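Local coordinates for protein ribonucleoside-diphosphate reductase subunit beta (Streptococcus sanguinis, PDB 4N83) that serves as the manganese-binding small subunit of a class Ib ribonucleotide reductase and probably supports the synthesis of deoxyribonucleotides for DNA, at residues V55-G60 with F121-T126; T67-S72 with I151-L156; A76-V81 with N92-E97; Q131-I136 with E233-S238. All blocks are in the same frame, centred on the assembly; numbering follows the deposited sequence.

Contact 1 of 4, residues V55-G60 with F121-T126; sequences VGKVFG and FAWTNT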
# COMPACT_ATOMS: atom_id res chain seq x y z
N VAL A 55 1.89 20.35 21.52
CA VAL A 55 1.46 19.97 20.17
C VAL A 55 2.49 19.07 19.47
O VAL A 55 2.12 18.06 18.86
CB VAL A 55 1.17 21.23 19.31
CG1 VAL A 55 0.98 20.87 17.84
CG2 VAL A 55 -0.07 21.94 19.84
N GLY A 56 3.76 19.44 19.55
CA GLY A 56 4.84 18.66 18.93
C GLY A 56 5.03 17.29 19.56
O GLY A 56 5.29 16.31 18.86
N LYS A 57 4.90 17.22 20.89
CA LYS A 57 5.01 15.97 21.63
C LYS A 57 3.86 15.01 21.31
O LYS A 57 4.03 13.79 21.36
CB LYS A 57 5.05 16.23 23.13
CG LYS A 57 6.35 16.87 23.62
CD LYS A 57 6.35 17.03 25.13
CE LYS A 57 7.73 17.37 25.66
NZ LYS A 57 7.74 17.53 27.14
N VAL A 58 2.70 15.57 20.99
CA VAL A 58 1.51 14.79 20.65
C VAL A 58 1.65 14.14 19.28
O VAL A 58 1.57 12.92 19.15
CB VAL A 58 0.23 15.66 20.72
CG1 VAL A 58 -0.90 15.06 19.90
CG2 VAL A 58 -0.20 15.83 22.17
N PHE A 59 1.86 14.97 18.25
CA PHE A 59 1.98 14.47 16.88
C PHE A 59 3.19 13.55 16.73
O PHE A 59 3.10 12.49 16.12
CB PHE A 59 2.07 15.61 15.86
CG PHE A 59 0.82 16.46 15.77
CD1 PHE A 59 -0.44 15.87 15.74
CD2 PHE A 59 0.91 17.84 15.69
CE1 PHE A 59 -1.58 16.65 15.64
CE2 PHE A 59 -0.23 18.62 15.59
CZ PHE A 59 -1.48 18.03 15.57
N GLY A 60 4.32 13.97 17.29
CA GLY A 60 5.55 13.18 17.27
C GLY A 60 5.39 11.81 17.91
O GLY A 60 5.97 10.83 17.44
N PHE A 121 11.61 14.95 17.42
CA PHE A 121 11.92 13.57 17.05
C PHE A 121 12.89 12.90 18.03
O PHE A 121 12.77 11.70 18.29
CB PHE A 121 12.49 13.49 15.62
CG PHE A 121 11.43 13.47 14.55
CD1 PHE A 121 10.66 12.33 14.34
CD2 PHE A 121 11.19 14.58 13.75
CE1 PHE A 121 9.68 12.30 13.36
CE2 PHE A 121 10.21 14.56 12.77
CZ PHE A 121 9.46 13.42 12.57
N ALA A 122 13.83 13.67 18.57
CA ALA A 122 14.79 13.16 19.54
C ALA A 122 14.10 12.66 20.82
O ALA A 122 14.47 11.62 21.36
CB ALA A 122 15.82 14.23 19.88
N TRP A 123 13.10 13.41 21.28
CA TRP A 123 12.37 13.07 22.51
C TRP A 123 11.44 11.86 22.34
O TRP A 123 11.33 11.03 23.24
CB TRP A 123 11.57 14.28 23.00
CG TRP A 123 10.70 13.99 24.19
CD1 TRP A 123 11.09 13.88 25.49
CD2 TRP A 123 9.28 13.78 24.17
NE1 TRP A 123 10.00 13.61 26.29
CE2 TRP A 123 8.88 13.54 25.50
CE3 TRP A 123 8.31 13.76 23.16
CZ2 TRP A 123 7.55 13.30 25.85
CZ3 TRP A 123 6.99 13.52 23.50
CH2 TRP A 123 6.62 13.29 24.84
N THR A 124 10.78 11.78 21.19
CA THR A 124 9.83 10.69 20.92
C THR A 124 10.53 9.34 20.79
O THR A 124 9.96 8.31 21.14
CB THR A 124 9.01 10.95 19.64
OG1 THR A 124 9.90 11.10 18.52
CG2 THR A 124 8.15 12.20 19.78
N ASN A 125 11.77 9.37 20.29
CA ASN A 125 12.58 8.16 20.15
C ASN A 125 13.25 7.71 21.46
O ASN A 125 13.77 6.60 21.54
CB ASN A 125 13.64 8.35 19.06
CG ASN A 125 13.04 8.58 17.68
OD1 ASN A 125 11.95 8.10 17.38
ND2 ASN A 125 13.76 9.32 16.84
N THR A 126 13.23 8.58 22.47
CA THR A 126 13.81 8.28 23.78
C THR A 126 12.79 8.40 24.92
O THR A 126 13.15 8.63 26.07
CB THR A 126 15.01 9.20 24.08
OG1 THR A 126 14.57 10.57 24.11
CG2 THR A 126 16.09 9.04 23.02

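Contact 2 of 4, residues T67-S72 with I151-L156; sequences TLQSES and IASVFL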
# COMPACT_ATOMS: atom_id res chain seq x y z
N THR A 67 4.27 4.99 12.10
CA THR A 67 5.46 4.35 11.53
C THR A 67 5.46 2.86 11.87
O THR A 67 5.78 2.03 11.02
CB THR A 67 6.76 4.98 12.06
OG1 THR A 67 6.70 6.40 11.93
CG2 THR A 67 7.97 4.45 11.30
N LEU A 68 5.10 2.55 13.11
CA LEU A 68 4.98 1.17 13.58
C LEU A 68 4.00 0.37 12.73
O LEU A 68 4.26 -0.79 12.40
CB LEU A 68 4.53 1.15 15.04
CG LEU A 68 4.25 -0.21 15.68
CD1 LEU A 68 5.51 -1.06 15.75
CD2 LEU A 68 3.65 -0.02 17.07
N GLN A 69 2.88 0.99 12.38
CA GLN A 69 1.82 0.33 11.61
C GLN A 69 2.20 0.12 10.14
O GLN A 69 1.98 -0.97 9.60
CB GLN A 69 0.51 1.12 11.70
CG GLN A 69 -0.17 1.05 13.06
CD GLN A 69 -0.85 -0.29 13.31
OE1 GLN A 69 -2.06 -0.42 13.16
NE2 GLN A 69 -0.06 -1.29 13.69
N SER A 70 2.77 1.14 9.51
CA SER A 70 3.10 1.08 8.09
C SER A 70 4.18 0.04 7.76
O SER A 70 4.09 -0.65 6.74
CB SER A 70 3.55 2.46 7.58
OG SER A 70 4.76 2.88 8.18
N GLU A 71 5.18 -0.07 8.62
CA GLU A 71 6.34 -0.93 8.35
C GLU A 71 6.10 -2.39 8.73
O GLU A 71 6.25 -3.28 7.89
CB GLU A 71 7.58 -0.37 9.06
CG GLU A 71 7.97 1.03 8.60
CD GLU A 71 9.15 1.62 9.36
OE1 GLU A 71 9.67 0.95 10.28
OE2 GLU A 71 9.56 2.75 9.03
N SER A 72 5.71 -2.63 9.98
CA SER A 72 5.55 -4.00 10.51
C SER A 72 4.12 -4.38 10.90
O SER A 72 3.77 -5.56 10.90
CB SER A 72 6.47 -4.20 11.72
OG SER A 72 5.99 -3.49 12.86
N ILE A 151 -6.49 -7.61 17.62
CA ILE A 151 -6.92 -6.89 18.83
C ILE A 151 -5.99 -5.72 19.14
O ILE A 151 -6.44 -4.65 19.56
CB ILE A 151 -6.98 -7.83 20.06
CG1 ILE A 151 -8.05 -8.91 19.87
CG2 ILE A 151 -7.27 -7.04 21.33
CD1 ILE A 151 -7.83 -10.14 20.74
N ALA A 152 -4.69 -5.93 18.94
CA ALA A 152 -3.67 -4.92 19.24
C ALA A 152 -3.75 -3.72 18.30
O ALA A 152 -3.60 -2.58 18.74
CB ALA A 152 -2.28 -5.54 19.18
N SER A 153 -3.99 -3.98 17.02
CA SER A 153 -4.11 -2.91 16.02
C SER A 153 -5.38 -2.09 16.22
O SER A 153 -5.40 -0.88 15.96
CB SER A 153 -4.08 -3.49 14.61
OG SER A 153 -3.94 -2.47 13.64
N VAL A 154 -6.45 -2.75 16.67
CA VAL A 154 -7.71 -2.06 16.97
C VAL A 154 -7.56 -1.21 18.24
O VAL A 154 -7.96 -0.05 18.26
CB VAL A 154 -8.89 -3.05 17.12
CG1 VAL A 154 -10.14 -2.35 17.65
CG2 VAL A 154 -9.20 -3.71 15.78
N PHE A 155 -6.98 -1.79 19.29
CA PHE A 155 -6.68 -1.03 20.51
C PHE A 155 -5.76 0.15 20.21
O PHE A 155 -5.94 1.24 20.75
CB PHE A 155 -6.01 -1.90 21.58
CG PHE A 155 -6.96 -2.74 22.40
CD1 PHE A 155 -8.18 -2.23 22.84
CD2 PHE A 155 -6.60 -4.02 22.79
CE1 PHE A 155 -9.04 -3.01 23.60
CE2 PHE A 155 -7.45 -4.80 23.56
CZ PHE A 155 -8.67 -4.29 23.97
N LEU A 156 -4.77 -0.09 19.35
CA LEU A 156 -3.78 0.93 19.01
C LEU A 156 -4.45 2.18 18.44
O LEU A 156 -4.41 3.25 19.05
CB LEU A 156 -2.76 0.38 18.02
CG LEU A 156 -1.69 1.33 17.46
CD1 LEU A 156 -0.98 2.07 18.58
CD2 LEU A 156 -0.69 0.55 16.61

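Contact 3 of 4, residues A76-V81 with N92-E97; sequences ALRKDV and NIQFME. With MN (manganese (II) ion), chain J; MN (manganese (II) ion), chain I.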
# COMPACT_ATOMS: atom_id res chain seq x y z
N ALA A 76 2.29 -7.81 9.48
CA ALA A 76 1.89 -8.93 10.32
C ALA A 76 0.45 -9.37 10.04
O ALA A 76 0.17 -10.56 9.93
CB ALA A 76 2.04 -8.57 11.79
N LEU A 77 -0.45 -8.39 9.91
CA LEU A 77 -1.86 -8.66 9.65
C LEU A 77 -2.11 -9.31 8.28
O LEU A 77 -3.08 -10.05 8.12
CB LEU A 77 -2.68 -7.36 9.75
CG LEU A 77 -2.76 -6.73 11.15
CD1 LEU A 77 -3.21 -5.28 11.06
CD2 LEU A 77 -3.69 -7.53 12.05
N ARG A 78 -1.24 -9.02 7.31
CA ARG A 78 -1.39 -9.54 5.95
C ARG A 78 -1.23 -11.06 5.87
O ARG A 78 -1.96 -11.72 5.13
CB ARG A 78 -0.38 -8.86 5.00
CG ARG A 78 -0.16 -9.59 3.68
CD ARG A 78 0.46 -8.70 2.61
NE ARG A 78 1.47 -7.79 3.15
CZ ARG A 78 1.27 -6.51 3.46
NH1 ARG A 78 0.09 -5.92 3.28
NH2 ARG A 78 2.28 -5.80 3.95
N LYS A 79 -0.28 -11.61 6.62
CA LYS A 79 0.02 -13.05 6.55
C LYS A 79 -1.11 -13.94 7.07
O LYS A 79 -1.12 -15.15 6.82
CB LYS A 79 1.32 -13.36 7.31
CG LYS A 79 2.57 -12.81 6.63
CD LYS A 79 3.81 -12.96 7.50
CE LYS A 79 4.27 -14.41 7.58
NZ LYS A 79 5.49 -14.54 8.42
N ASP A 80 -2.07 -13.36 7.79
CA ASP A 80 -3.23 -14.09 8.31
C ASP A 80 -4.49 -13.69 7.54
O ASP A 80 -5.49 -13.29 8.12
CB ASP A 80 -3.38 -13.80 9.80
CG ASP A 80 -2.08 -13.95 10.55
OD1 ASP A 80 -1.55 -15.08 10.60
OD2 ASP A 80 -1.57 -12.93 11.06
N VAL A 81 -4.41 -13.82 6.22
CA VAL A 81 -5.47 -13.40 5.31
C VAL A 81 -6.47 -14.53 5.05
O VAL A 81 -6.09 -15.70 5.00
CB VAL A 81 -4.87 -12.86 3.98
CG1 VAL A 81 -5.57 -13.42 2.74
CG2 VAL A 81 -4.88 -11.34 3.97
N ASN A 92 -3.68 -1.42 0.54
CA ASN A 92 -4.25 -0.08 0.63
C ASN A 92 -4.15 0.48 2.05
O ASN A 92 -3.81 1.65 2.24
CB ASN A 92 -5.71 -0.07 0.18
CG ASN A 92 -6.42 1.22 0.51
OD1 ASN A 92 -7.20 1.28 1.46
ND2 ASN A 92 -6.14 2.27 -0.25
N ILE A 93 -4.46 -0.35 3.05
CA ILE A 93 -4.37 0.06 4.45
C ILE A 93 -2.94 0.46 4.79
O ILE A 93 -2.71 1.52 5.36
CB ILE A 93 -4.83 -1.06 5.41
CG1 ILE A 93 -6.34 -1.30 5.28
CG2 ILE A 93 -4.49 -0.70 6.86
CD1 ILE A 93 -6.83 -2.61 5.85
N GLN A 94 -1.98 -0.39 4.42
CA GLN A 94 -0.57 -0.16 4.75
C GLN A 94 -0.01 1.11 4.11
O GLN A 94 0.78 1.82 4.74
CB GLN A 94 0.28 -1.35 4.33
CG GLN A 94 1.69 -1.30 4.89
CD GLN A 94 2.50 -2.54 4.57
OE1 GLN A 94 2.34 -3.15 3.51
NE2 GLN A 94 3.38 -2.93 5.50
N PHE A 95 -0.42 1.38 2.87
CA PHE A 95 -0.02 2.61 2.19
C PHE A 95 -0.55 3.85 2.91
O PHE A 95 0.19 4.81 3.13
CB PHE A 95 -0.48 2.61 0.73
CG PHE A 95 -0.53 3.98 0.10
CD1 PHE A 95 0.61 4.77 0.03
CD2 PHE A 95 -1.72 4.48 -0.41
CE1 PHE A 95 0.56 6.03 -0.54
CE2 PHE A 95 -1.78 5.73 -0.98
CZ PHE A 95 -0.63 6.51 -1.05
N MET A 96 -1.83 3.83 3.28
CA MET A 96 -2.44 4.95 4.00
C MET A 96 -1.82 5.17 5.38
O MET A 96 -1.78 6.29 5.87
CB MET A 96 -3.96 4.77 4.12
CG MET A 96 -4.72 4.88 2.80
SD MET A 96 -4.31 6.33 1.80
CE MET A 96 -4.54 7.65 2.98
N GLU A 97 -1.33 4.09 6.00
CA GLU A 97 -0.62 4.21 7.28
C GLU A 97 0.70 4.98 7.11
O GLU A 97 1.12 5.69 8.03
CB GLU A 97 -0.35 2.83 7.90
CG GLU A 97 -1.59 2.02 8.25
CD GLU A 97 -2.38 2.56 9.43
OE1 GLU A 97 -2.07 3.66 9.93
OE2 GLU A 97 -3.34 1.87 9.86
MN MN J . -2.77 5.19 11.37
MN MN I . -5.09 1.10 10.84

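Contact 4 of 4, residues Q131-I136 with E233-S238; sequences QKKAEI and EGYTES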
# COMPACT_ATOMS: atom_id res chain seq x y z
N GLN A 131 8.13 4.14 23.85
CA GLN A 131 9.00 3.02 23.49
C GLN A 131 8.52 1.70 24.10
O GLN A 131 8.58 0.66 23.46
CB GLN A 131 10.45 3.29 23.92
CG GLN A 131 11.13 4.40 23.14
CD GLN A 131 11.39 4.03 21.68
OE1 GLN A 131 11.70 2.88 21.37
NE2 GLN A 131 11.26 5.00 20.79
N LYS A 132 8.06 1.77 25.35
CA LYS A 132 7.51 0.59 26.03
C LYS A 132 6.14 0.26 25.45
O LYS A 132 5.80 -0.92 25.27
CB LYS A 132 7.42 0.83 27.54
CG LYS A 132 7.57 -0.42 28.40
CD LYS A 132 6.25 -1.15 28.59
CE LYS A 132 6.42 -2.39 29.47
NZ LYS A 132 7.18 -3.47 28.78
N LYS A 133 5.36 1.29 25.14
CA LYS A 133 4.04 1.13 24.52
C LYS A 133 4.14 0.45 23.16
O LYS A 133 3.36 -0.45 22.85
CB LYS A 133 3.35 2.50 24.39
CG LYS A 133 1.93 2.45 23.84
CD LYS A 133 1.17 3.74 24.13
CE LYS A 133 1.79 4.94 23.44
NZ LYS A 133 0.95 6.16 23.56
N ALA A 134 5.10 0.88 22.35
CA ALA A 134 5.35 0.28 21.04
C ALA A 134 5.94 -1.13 21.16
O ALA A 134 5.70 -1.98 20.30
CB ALA A 134 6.27 1.17 20.21
N GLU A 135 6.72 -1.37 22.22
CA GLU A 135 7.34 -2.68 22.46
C GLU A 135 6.29 -3.76 22.75
O GLU A 135 6.42 -4.89 22.29
CB GLU A 135 8.33 -2.60 23.63
CG GLU A 135 9.23 -3.82 23.77
CD GLU A 135 9.96 -3.88 25.10
OE1 GLU A 135 10.07 -2.83 25.77
OE2 GLU A 135 10.42 -4.97 25.48
N ILE A 136 5.27 -3.41 23.53
CA ILE A 136 4.18 -4.33 23.84
C ILE A 136 3.40 -4.71 22.58
O ILE A 136 3.02 -5.86 22.39
CB ILE A 136 3.21 -3.74 24.89
CG1 ILE A 136 3.92 -3.58 26.24
CG2 ILE A 136 1.98 -4.63 25.06
CD1 ILE A 136 3.20 -2.66 27.21
N GLU A 233 -2.29 6.35 31.08
CA GLU A 233 -2.50 7.30 32.18
C GLU A 233 -1.18 7.93 32.65
O GLU A 233 -1.18 9.04 33.17
CB GLU A 233 -3.23 6.63 33.35
CG GLU A 233 -4.72 6.39 33.09
CD GLU A 233 -5.39 5.57 34.18
OE1 GLU A 233 -4.88 4.48 34.51
OE2 GLU A 233 -6.43 6.02 34.70
N GLY A 234 -0.08 7.20 32.48
CA GLY A 234 1.26 7.74 32.74
C GLY A 234 1.70 8.73 31.67
O GLY A 234 2.27 9.77 31.99
N TYR A 235 1.42 8.40 30.41
CA TYR A 235 1.75 9.27 29.28
C TYR A 235 0.85 10.51 29.24
O TYR A 235 1.29 11.59 28.84
CB TYR A 235 1.64 8.49 27.96
CG TYR A 235 1.99 9.30 26.72
CD1 TYR A 235 3.32 9.55 26.39
CD2 TYR A 235 1.00 9.79 25.88
CE1 TYR A 235 3.65 10.28 25.26
CE2 TYR A 235 1.32 10.52 24.74
CZ TYR A 235 2.65 10.76 24.44
OH TYR A 235 2.97 11.49 23.31
N THR A 236 -0.41 10.35 29.66
CA THR A 236 -1.35 11.46 29.73
C THR A 236 -0.90 12.48 30.78
O THR A 236 -0.83 13.67 30.50
CB THR A 236 -2.78 10.97 30.08
OG1 THR A 236 -3.19 9.98 29.13
CG2 THR A 236 -3.77 12.12 30.06
N GLU A 237 -0.59 11.99 31.98
CA GLU A 237 -0.09 12.84 33.06
C GLU A 237 1.29 13.43 32.74
O GLU A 237 1.64 14.50 33.24
CB GLU A 237 -0.04 12.06 34.38
CG GLU A 237 -1.42 11.77 34.96
CD GLU A 237 -1.38 10.86 36.18
OE1 GLU A 237 -0.51 11.07 37.06
OE2 GLU A 237 -2.23 9.95 36.28
N SER A 238 2.06 12.73 31.91
CA SER A 238 3.37 13.22 31.46
C SER A 238 3.27 14.44 30.54
O SER A 238 4.23 15.20 30.41
CB SER A 238 4.14 12.10 30.75
OG SER A 238 5.38 12.57 30.24

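Contact 1 of 4, residues V55-G60 with F121-T126
Lys-57 lays its aliphatic chain over one face of the Trp-123 indole, the two side chains crossing at about a right angle. The ring interactions are of two kinds. In the CH-pi contact, Lys-57 CG stands 3.8 Å from the centroid of the six-membered ring of Trp-123 and 27° off its normal. In the cation-pi contact, Lys-57 NZ is 4.8 Å from the same centroid, off-centre. Both depend on a lysine chain that stays extended beyond CG, and on an indole whose CG is anti to the backbone N (chi1 175°), which aims the ring at helix 49-78.

Van der Waals packing of a methyl on backbone supplies the second part. The CA atoms of Gly-60 and Thr-124 are the nearest pair across the segments, 6.2 Å apart, and Thr-124 CG2 rests 3.4 Å from Gly-60 C. The glycine has no side chain to hold the helices apart here.

No hydrogen bond crosses between the segments. Thr-124 OG1 instead bonds to Phe-121 O at 2.9 Å, from above the carbonyl plane and on the same face as Asn-125 N, so the threonine turns its polar branch back on its own helix and its methyl across. Leu-239 touches both Lys-57 and Trp-123. A glycine-permitted close approach beside a lysine-tryptophan CH-pi and cation-pi pair thus joins helices 49-78 and 114-124 in the all-helical, ferritin-like fold of the reductase small chain.

Contact 2 of 4, residues T67-S72 with I151-L156
Gln-69 and Leu-156 reach for each other from opposite directions and form the tight part of this contact. The methyl CD2 of Leu-156 lies 3.4 Å from Gln-69 CD and 3.6 Å from Gln-69 CG, so one leucine branch packs against both the amide carbon and the methylene before it. The glutamine is brought there by a bend at chi2 (-74°), while Leu-156 extends with CG anti to its backbone N. Ser-153 stands beside the amide: its OG is 3.8 Å from Gln-69 CD, and Ser-153 is also the residue whose CA comes nearest, 8.1 Å from the CA of Gln-69.

The rest is loose. The segment axes pass 12.1 Å apart at 149°, roughly antiparallel, and only 146 Å² is buried between the segments. Leu-68 CD2 and Leu-156 CD2 meet at 4.4 Å, a light touch, with Tyr-141 of helix 128-143 packing on Ser-153 and Leu-156. Glu-71 and Ser-72, both partly exposed, make no contact with 151-156; Glu-71 packs instead on Tyr-5 of the second subunit. The backbone widens there into a pi-type turn at 69-72, where the Ser-72 N to Leu-68 O bond is weak at 3.4 Å.

The Gln-69 side chain comes within about 4 Å of a manganese ion and touches the metal ligand Glu-97. This placement is consistent with a second-shell residue of the dinuclear metal site in a ferritin-like helical bundle.

Contact 3 of 4, residues A76-V81 with N92-E97
The backbones stay well apart: the closest CA atoms, those of Arg-78 and Gln-94, are 9.5 Å from each other, so side chains alone bridge the gap. Arg-78 NH2 donates to Gln-94 OE1 at 2.7 Å with a bent N-H...O angle of 142°. The donor stands above the amide carbonyl plane, 40° out of it, and the guanidinium and amide planes are turned 43° against each other. Gln-94 reaches out with CG anti to its backbone N and an extended chain, whereas Arg-78 bends at chi3 to present the edge of its guanidinium. The other end of the amide is also engaged, because Gln-94 NE2 donates to Ser-70 O.

One turn further on, Glu-97 bridges the metals: OE1 binds one manganese ion at 2.2 Å and OE2 binds the other at 2.1 Å. Asp-66, His-100, Glu-157, Glu-191 and His-194 complete the two sites.

Arg-78 NE forms a salt bridge with Asp-75 of the second subunit, placing the contact at the dimer interface. Helices 49-78 and 84-111 are consecutive here, and helix 178-206 packs beside both, Ile-198 touching Leu-77 and His-194 touching Ile-93.

Contact 4 of 4, residues Q131-I136 with E233-S238
The phenol ring of Tyr-235 is the flat group here, and Lys-133 NZ is what helix 128-143 sends to it from the segment 131-136. The evidence for a cation-pi contact is geometric: NZ of Lys-133 is 4.6 Å from the centroid of the Tyr-235 ring, 20° off its normal, and its closest ring atom is CD2 of the tyrosine at 4.3 Å. Around the ring, Tyr-235 also packs against Tyr-129 and Leu-130, and Trp-123 CH2 comes 4.2 Å from its CE1.

Both side chains start out with CG anti to the backbone N (chi1 -178° in Tyr-235); a turn at chi3 (64°) then brings the lysine ammonium to the ring. The backbones remain distant, with the CA atoms of Lys-133 and Tyr-235 9.7 Å apart, and the two segments bury just 52 Å² between them. Leu-65 of helix 49-78 packs on the lysine chain.

Both residues are buried, so the charge has to be accommodated inside the protein. Its long, weak ion pair with Glu-232, together with the pi electrons of Tyr-235, would be expected to help stabilise the buried ammonium, so between 131-136 and 233-238 the attraction is probably mainly electrostatic, while Tyr-129 and Leu-130 add ordinary packing between the same helices.

Overall arrangement
From the N terminus, helix 49-78 supplies the first segment of contacts 1, 2 and 3 in turn. Contact 3 closes first, with ten residues between its segments, joining helix 49-78 to helix 84-111, and is nested inside the loops closed by contacts 1 and 2. Contact 1 closes next on helix 114-124. Contact 2 crosses it, closing only at helix 148-160, and contact 4 opens before that closure, so contacts 2 and 4 cross as well. Contact 4 ends on helix 211-240, in series with contacts 1 and 3. Contacts 2 and 3 meet beside the metals, their centres about 9 Å apart; contact 4 touches contacts 1 and 2, joining helix 211-240 to helix 128-143.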